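Local structure of uncharacterized protein (Pseudomonas aeruginosa, 4O5P) at residues A[142-154]-A[166-180]. The protein probably hydrolyses membrane phospholipids as the type VI secretion effector Tle1, using an alpha/beta-hydrolase-type catalytic domain. Residues are numbered along the deposited sequence; the frame is centred on the assembly and turned at random.
Sequences GENRINWGLVQLV and LKLNDVQGLVEEMST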
loop_
_atom_site.group_PDB
_atom_site.type_symbol
_atom_site.label_atom_id
_atom_site.label_comp_id
_atom_site.label_asym_id
_atom_site.label_seq_id
_atom_site.Cartn_x
_atom_site.Cartn_y
_atom_site.Cartn_z
ATOM N N GLY A 142 8.372 -0.521 -5.731
ATOM C CA GLY A 142 7.026 -0.362 -6.247
ATOM C C GLY A 142 7.048 -0.372 -7.768
ATOM O O GLY A 142 6.314 -1.146 -8.408
ATOM N N GLU A 143 7.888 0.484 -8.350
ATOM C CA GLU A 143 7.959 0.560 -9.817
ATOM C C GLU A 143 8.282 -0.781 -10.475
ATOM O O GLU A 143 7.679 -1.157 -11.487
ATOM C CB GLU A 143 8.969 1.628 -10.260
ATOM C CG GLU A 143 9.288 1.596 -11.751
ATOM C CD GLU A 143 10.310 2.641 -12.168
ATOM O OE1 GLU A 143 11.425 2.660 -11.600
ATOM O OE2 GLU A 143 10.004 3.448 -13.069
ATOM N N ASN A 144 9.248 -1.499 -9.907
ATOM C CA ASN A 144 9.632 -2.808 -10.433
ATOM C C ASN A 144 8.504 -3.825 -10.328
ATOM O O ASN A 144 8.374 -4.706 -11.188
ATOM C CB ASN A 144 10.858 -3.350 -9.696
ATOM C CG ASN A 144 12.108 -2.540 -9.957
ATOM O OD1 ASN A 144 12.208 -1.812 -10.954
ATOM N ND2 ASN A 144 13.078 -2.662 -9.058
ATOM N N ARG A 145 7.707 -3.721 -9.267
ATOM C CA ARG A 145 6.534 -4.598 -9.126
ATOM C C ARG A 145 5.435 -4.312 -10.169
ATOM O O ARG A 145 4.844 -5.239 -10.745
ATOM C CB ARG A 145 5.988 -4.511 -7.691
ATOM C CG ARG A 145 6.914 -5.206 -6.690
ATOM C CD ARG A 145 6.508 -4.946 -5.231
ATOM N NE ARG A 145 7.294 -5.764 -4.314
ATOM C CZ ARG A 145 8.595 -5.600 -4.093
ATOM N NH1 ARG A 145 9.277 -4.647 -4.732
ATOM N NH2 ARG A 145 9.221 -6.385 -3.230
ATOM N N ILE A 146 5.165 -3.033 -10.404
ATOM C CA ILE A 146 4.244 -2.635 -11.475
ATOM C C ILE A 146 4.728 -3.171 -12.832
ATOM O O ILE A 146 3.966 -3.775 -13.589
ATOM C CB ILE A 146 4.104 -1.091 -11.535
ATOM C CG1 ILE A 146 3.511 -0.570 -10.222
ATOM C CG2 ILE A 146 3.186 -0.673 -12.668
ATOM C CD1 ILE A 146 3.839 0.876 -9.958
ATOM N N ASN A 147 6.008 -2.984 -13.120
ATOM C CA ASN A 147 6.534 -3.422 -14.412
ATOM C C ASN A 147 6.566 -4.942 -14.591
ATOM O O ASN A 147 6.308 -5.452 -15.691
ATOM C CB ASN A 147 7.891 -2.756 -14.701
ATOM C CG ASN A 147 7.738 -1.274 -15.046
ATOM O OD1 ASN A 147 6.734 -0.880 -15.628
ATOM N ND2 ASN A 147 8.719 -0.448 -14.664
ATOM N N TRP A 148 6.875 -5.655 -13.509
ATOM C CA TRP A 148 6.741 -7.108 -13.461
ATOM C C TRP A 148 5.312 -7.476 -13.836
ATOM O O TRP A 148 5.082 -8.367 -14.655
ATOM C CB TRP A 148 7.009 -7.609 -12.034
ATOM C CG TRP A 148 6.960 -9.109 -11.898
ATOM C CD1 TRP A 148 7.978 -9.985 -12.161
ATOM C CD2 TRP A 148 5.851 -9.905 -11.458
ATOM N NE1 TRP A 148 7.569 -11.275 -11.914
ATOM C CE2 TRP A 148 6.264 -11.253 -11.482
ATOM C CE3 TRP A 148 4.539 -9.614 -11.062
ATOM C CZ2 TRP A 148 5.417 -12.304 -11.128
ATOM C CZ3 TRP A 148 3.702 -10.658 -10.706
ATOM C CH2 TRP A 148 4.143 -11.986 -10.742
ATOM N N GLY A 149 4.361 -6.767 -13.233
ATOM C CA GLY A 149 2.945 -6.971 -13.516
ATOM C C GLY A 149 2.649 -6.842 -14.993
ATOM O O GLY A 149 2.040 -7.743 -15.586
ATOM N N LEU A 150 3.098 -5.739 -15.597
ATOM C CA LEU A 150 2.959 -5.568 -17.044
ATOM C C LEU A 150 3.548 -6.749 -17.839
ATOM O O LEU A 150 2.888 -7.281 -18.734
ATOM C CB LEU A 150 3.548 -4.225 -17.495
ATOM C CG LEU A 150 2.745 -3.006 -17.027
ATOM C CD1 LEU A 150 3.509 -1.707 -17.237
ATOM C CD2 LEU A 150 1.394 -2.962 -17.750
ATOM N N VAL A 151 4.755 -7.182 -17.474
ATOM C CA VAL A 151 5.404 -8.318 -18.133
ATOM C C VAL A 151 4.563 -9.592 -18.065
ATOM O O VAL A 151 4.499 -10.349 -19.041
ATOM C CB VAL A 151 6.818 -8.580 -17.560
ATOM C CG1 VAL A 151 7.445 -9.833 -18.178
ATOM C CG2 VAL A 151 7.706 -7.368 -17.786
ATOM N N GLN A 152 3.899 -9.821 -16.930
ATOM C CA GLN A 152 3.102 -11.041 -16.764
ATOM C C GLN A 152 1.988 -11.196 -17.799
ATOM O O GLN A 152 1.580 -12.323 -18.118
ATOM C CB GLN A 152 2.513 -11.124 -15.357
ATOM C CG GLN A 152 3.565 -11.171 -14.282
ATOM C CD GLN A 152 4.731 -12.056 -14.664
ATOM O OE1 GLN A 152 4.603 -13.279 -14.717
ATOM N NE2 GLN A 152 5.866 -11.444 -14.952
ATOM N N LEU A 153 1.503 -10.066 -18.310
ATOM C CA LEU A 153 0.492 -10.046 -19.355
ATOM C C LEU A 153 1.101 -10.579 -20.652
ATOM O O LEU A 153 0.477 -11.358 -21.404
ATOM C CB LEU A 153 0.017 -8.611 -19.579
ATOM C CG LEU A 153 -0.689 -7.838 -18.453
ATOM C CD1 LEU A 153 -1.277 -6.557 -19.030
ATOM C CD2 LEU A 153 -1.775 -8.661 -17.776
ATOM N N VAL A 154 2.329 -10.134 -20.902
ATOM C CA VAL A 154 3.081 -10.581 -22.055
ATOM C C VAL A 154 3.242 -12.095 -21.936
ATOM O O VAL A 154 3.007 -12.818 -22.903
ATOM C CB VAL A 154 4.456 -9.877 -22.156
ATOM C CG1 VAL A 154 5.356 -10.593 -23.159
ATOM C CG2 VAL A 154 4.301 -8.419 -22.551
ATOM N N LEU A 166 7.771 -17.022 -20.416
ATOM C CA LEU A 166 9.004 -16.229 -20.442
ATOM C C LEU A 166 10.031 -16.752 -19.435
ATOM O O LEU A 166 9.689 -17.088 -18.302
ATOM C CB LEU A 166 8.705 -14.753 -20.183
ATOM C CG LEU A 166 7.770 -14.030 -21.159
ATOM C CD1 LEU A 166 7.466 -12.624 -20.646
ATOM C CD2 LEU A 166 8.365 -13.968 -22.557
ATOM N N LYS A 167 11.288 -16.842 -19.851
ATOM C CA LYS A 167 12.333 -17.234 -18.914
ATOM C C LYS A 167 12.585 -16.120 -17.900
ATOM O O LYS A 167 12.627 -14.946 -18.261
ATOM C CB LYS A 167 13.627 -17.595 -19.642
ATOM C CG LYS A 167 13.674 -19.033 -20.146
ATOM C CD LYS A 167 14.891 -19.246 -21.023
ATOM C CE LYS A 167 14.932 -18.213 -22.138
ATOM N NZ LYS A 167 13.647 -18.176 -22.882
ATOM N N LEU A 168 12.742 -16.520 -16.639
ATOM C CA LEU A 168 13.028 -15.631 -15.514
ATOM C C LEU A 168 14.124 -14.601 -15.825
ATOM O O LEU A 168 14.060 -13.450 -15.374
ATOM C CB LEU A 168 13.401 -16.483 -14.300
ATOM C CG LEU A 168 13.680 -15.826 -12.952
ATOM C CD1 LEU A 168 13.132 -16.694 -11.839
ATOM C CD2 LEU A 168 15.153 -15.646 -12.766
ATOM N N ASN A 169 15.122 -15.021 -16.601
ATOM C CA ASN A 169 16.188 -14.124 -17.036
ATOM C C ASN A 169 15.616 -12.962 -17.836
ATOM O O ASN A 169 15.982 -11.797 -17.631
ATOM C CB ASN A 169 17.213 -14.888 -17.883
ATOM C CG ASN A 169 18.369 -14.009 -18.334
ATOM O OD1 ASN A 169 19.203 -13.597 -17.521
ATOM N ND2 ASN A 169 18.429 -13.719 -19.631
ATOM N N ASP A 170 14.696 -13.286 -18.737
ATOM C CA ASP A 170 14.085 -12.272 -19.589
ATOM C C ASP A 170 13.092 -11.373 -18.859
ATOM O O ASP A 170 13.043 -10.180 -19.136
ATOM C CB ASP A 170 13.444 -12.904 -20.825
ATOM C CG ASP A 170 14.431 -13.080 -21.955
ATOM O OD1 ASP A 170 15.339 -13.925 -21.820
ATOM O OD2 ASP A 170 14.314 -12.361 -22.970
ATOM N N VAL A 171 12.303 -11.934 -17.947
ATOM C CA VAL A 171 11.443 -11.114 -17.098
ATOM C C VAL A 171 12.339 -10.091 -16.382
ATOM O O VAL A 171 12.121 -8.877 -16.495
ATOM C CB VAL A 171 10.650 -11.953 -16.067
ATOM C CG1 VAL A 171 10.012 -11.054 -15.023
ATOM C CG2 VAL A 171 9.582 -12.791 -16.749
ATOM N N GLN A 172 13.360 -10.594 -15.680
ATOM C CA GLN A 172 14.333 -9.740 -14.983
ATOM C C GLN A 172 14.877 -8.616 -15.861
ATOM O O GLN A 172 14.927 -7.450 -15.441
ATOM C CB GLN A 172 15.500 -10.579 -14.478
ATOM C CG GLN A 172 15.177 -11.416 -13.261
ATOM C CD GLN A 172 16.309 -12.332 -12.888
ATOM O OE1 GLN A 172 17.219 -12.560 -13.688
ATOM N NE2 GLN A 172 16.271 -12.864 -11.666
ATOM N N GLY A 173 15.284 -8.965 -17.079
ATOM C CA GLY A 173 15.810 -7.977 -18.008
ATOM C C GLY A 173 14.786 -6.949 -18.464
ATOM O O GLY A 173 15.120 -5.788 -18.722
ATOM N N LEU A 174 13.535 -7.377 -18.580
ATOM C CA LEU A 174 12.480 -6.494 -19.050
ATOM C C LEU A 174 12.216 -5.465 -17.971
ATOM O O LEU A 174 12.210 -4.262 -18.240
ATOM C CB LEU A 174 11.205 -7.292 -19.361
ATOM C CG LEU A 174 11.270 -8.128 -20.637
ATOM C CD1 LEU A 174 10.280 -9.273 -20.572
ATOM C CD2 LEU A 174 10.997 -7.276 -21.859
ATOM N N VAL A 175 12.037 -5.957 -16.747
ATOM C CA VAL A 175 11.815 -5.093 -15.593
ATOM C C VAL A 175 12.969 -4.100 -15.460
ATOM O O VAL A 175 12.735 -2.928 -15.212
ATOM C CB VAL A 175 11.647 -5.908 -14.291
ATOM C CG1 VAL A 175 11.637 -4.986 -13.052
ATOM C CG2 VAL A 175 10.375 -6.742 -14.351
ATOM N N GLU A 176 14.208 -4.563 -15.651
ATOM C CA GLU A 176 15.361 -3.654 -15.590
ATOM C C GLU A 176 15.350 -2.584 -16.685
ATOM O O GLU A 176 15.676 -1.421 -16.425
ATOM C CB GLU A 176 16.665 -4.439 -15.690
ATOM C CG GLU A 176 17.043 -5.217 -14.441
ATOM C CD GLU A 176 18.405 -5.849 -14.581
ATOM O OE1 GLU A 176 18.759 -6.250 -15.714
ATOM O OE2 GLU A 176 19.129 -5.931 -13.571
ATOM N N GLU A 177 15.009 -2.993 -17.906
ATOM C CA GLU A 177 14.904 -2.083 -19.055
ATOM C C GLU A 177 13.807 -1.036 -18.906
ATOM O O GLU A 177 13.933 0.072 -19.436
ATOM C CB GLU A 177 14.651 -2.874 -20.347
ATOM C CG GLU A 177 15.840 -3.696 -20.833
ATOM C CD GLU A 177 15.495 -4.555 -22.049
ATOM O OE1 GLU A 177 14.613 -4.147 -22.843
ATOM O OE2 GLU A 177 16.098 -5.640 -22.200
HETATM N N MSE A 178 12.717 -1.390 -18.216
HETATM C CA MSE A 178 11.588 -0.465 -18.033
HETATM C C MSE A 178 11.808 0.531 -16.869
HETATM O O MSE A 178 11.115 1.542 -16.780
HETATM C CB MSE A 178 10.270 -1.241 -17.831
HETATM C CG MSE A 178 9.884 -2.185 -18.981
HETATM SE SE MSE A 178 8.841 -3.762 -18.432
HETATM C CE MSE A 178 7.070 -2.941 -18.407
ATOM N N SER A 179 12.776 0.251 -15.992
ATOM C CA SER A 179 13.028 1.105 -14.810
ATOM C C SER A 179 13.430 2.527 -15.186
ATOM O O SER A 179 13.958 2.774 -16.281
ATOM C CB SER A 179 14.137 0.500 -13.932
ATOM O OG SER A 179 14.358 1.263 -12.751
ATOM N N THR A 180 13.189 3.467 -14.274
ATOM C CA THR A 180 13.654 4.830 -14.478
ATOM C C THR A 180 14.994 5.094 -13.790
ATOM O O THR A 180 15.527 6.200 -13.882
ATOM C CB THR A 180 12.598 5.875 -14.071
ATOM O OG1 THR A 180 12.005 5.510 -12.815
ATOM C CG2 THR A 180 11.514 5.930 -15.117
HETATM O O HOH W 1 8.827 2.269 -15.423
HETATM O O HOH W 2 11.202 -1.262 -13.447
#
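Val-151 and Val-175 interlock as reciprocal knobs-into-holes between two consecutive helices packed at a steep angle, helix 139-162 lying against strand 111-116 of what is probably the alpha/beta-hydrolase core. The axes of 142-154 and 168-178 approach to 9.1 Å, their N-to-C directions 126° apart. Val-151 drops among Val-171, Leu-174, Val-175 and Met-178. Its CG1, anti to the backbone N (chi1 176°), reaches Leu-166 CD1 (3.7 Å), leaving CG2 against the selenium of Met-178, a selenomethionine. Val-175 fills the return hole between Asn-144, Asn-147, Trp-148 and Val-151, CG2 lying on Trp-148 CA. Val-171 CG1 meets Trp-148 CD1 obliquely at 3.7 Å, while Phe-123 packs edge-to-face with that indole.

Beyond this apolar centre, the contact around Met-178 to Thr-180 turns polar, water-mediated and less closely packed. One water gives hydrogens to Asn-144 OD1 and Val-175 O and accepts from Asn-147 ND2; a second links Asn-147 ND2 to Glu-143 OE2 and Met-178 O. Asn-147 OD1, buried without a polar partner, faces Met-178 CE. The extended side chain of Glu-143 takes weak bonds on OE1 from Thr-180 N and from Ser-179 OG, which also accepts from Asn-181 N. The stronger bond to Glu-143 comes from Thr-180 OG1, 2.9 Å from Glu-143 OE2 on the syn side, 15° out of the carboxylate plane.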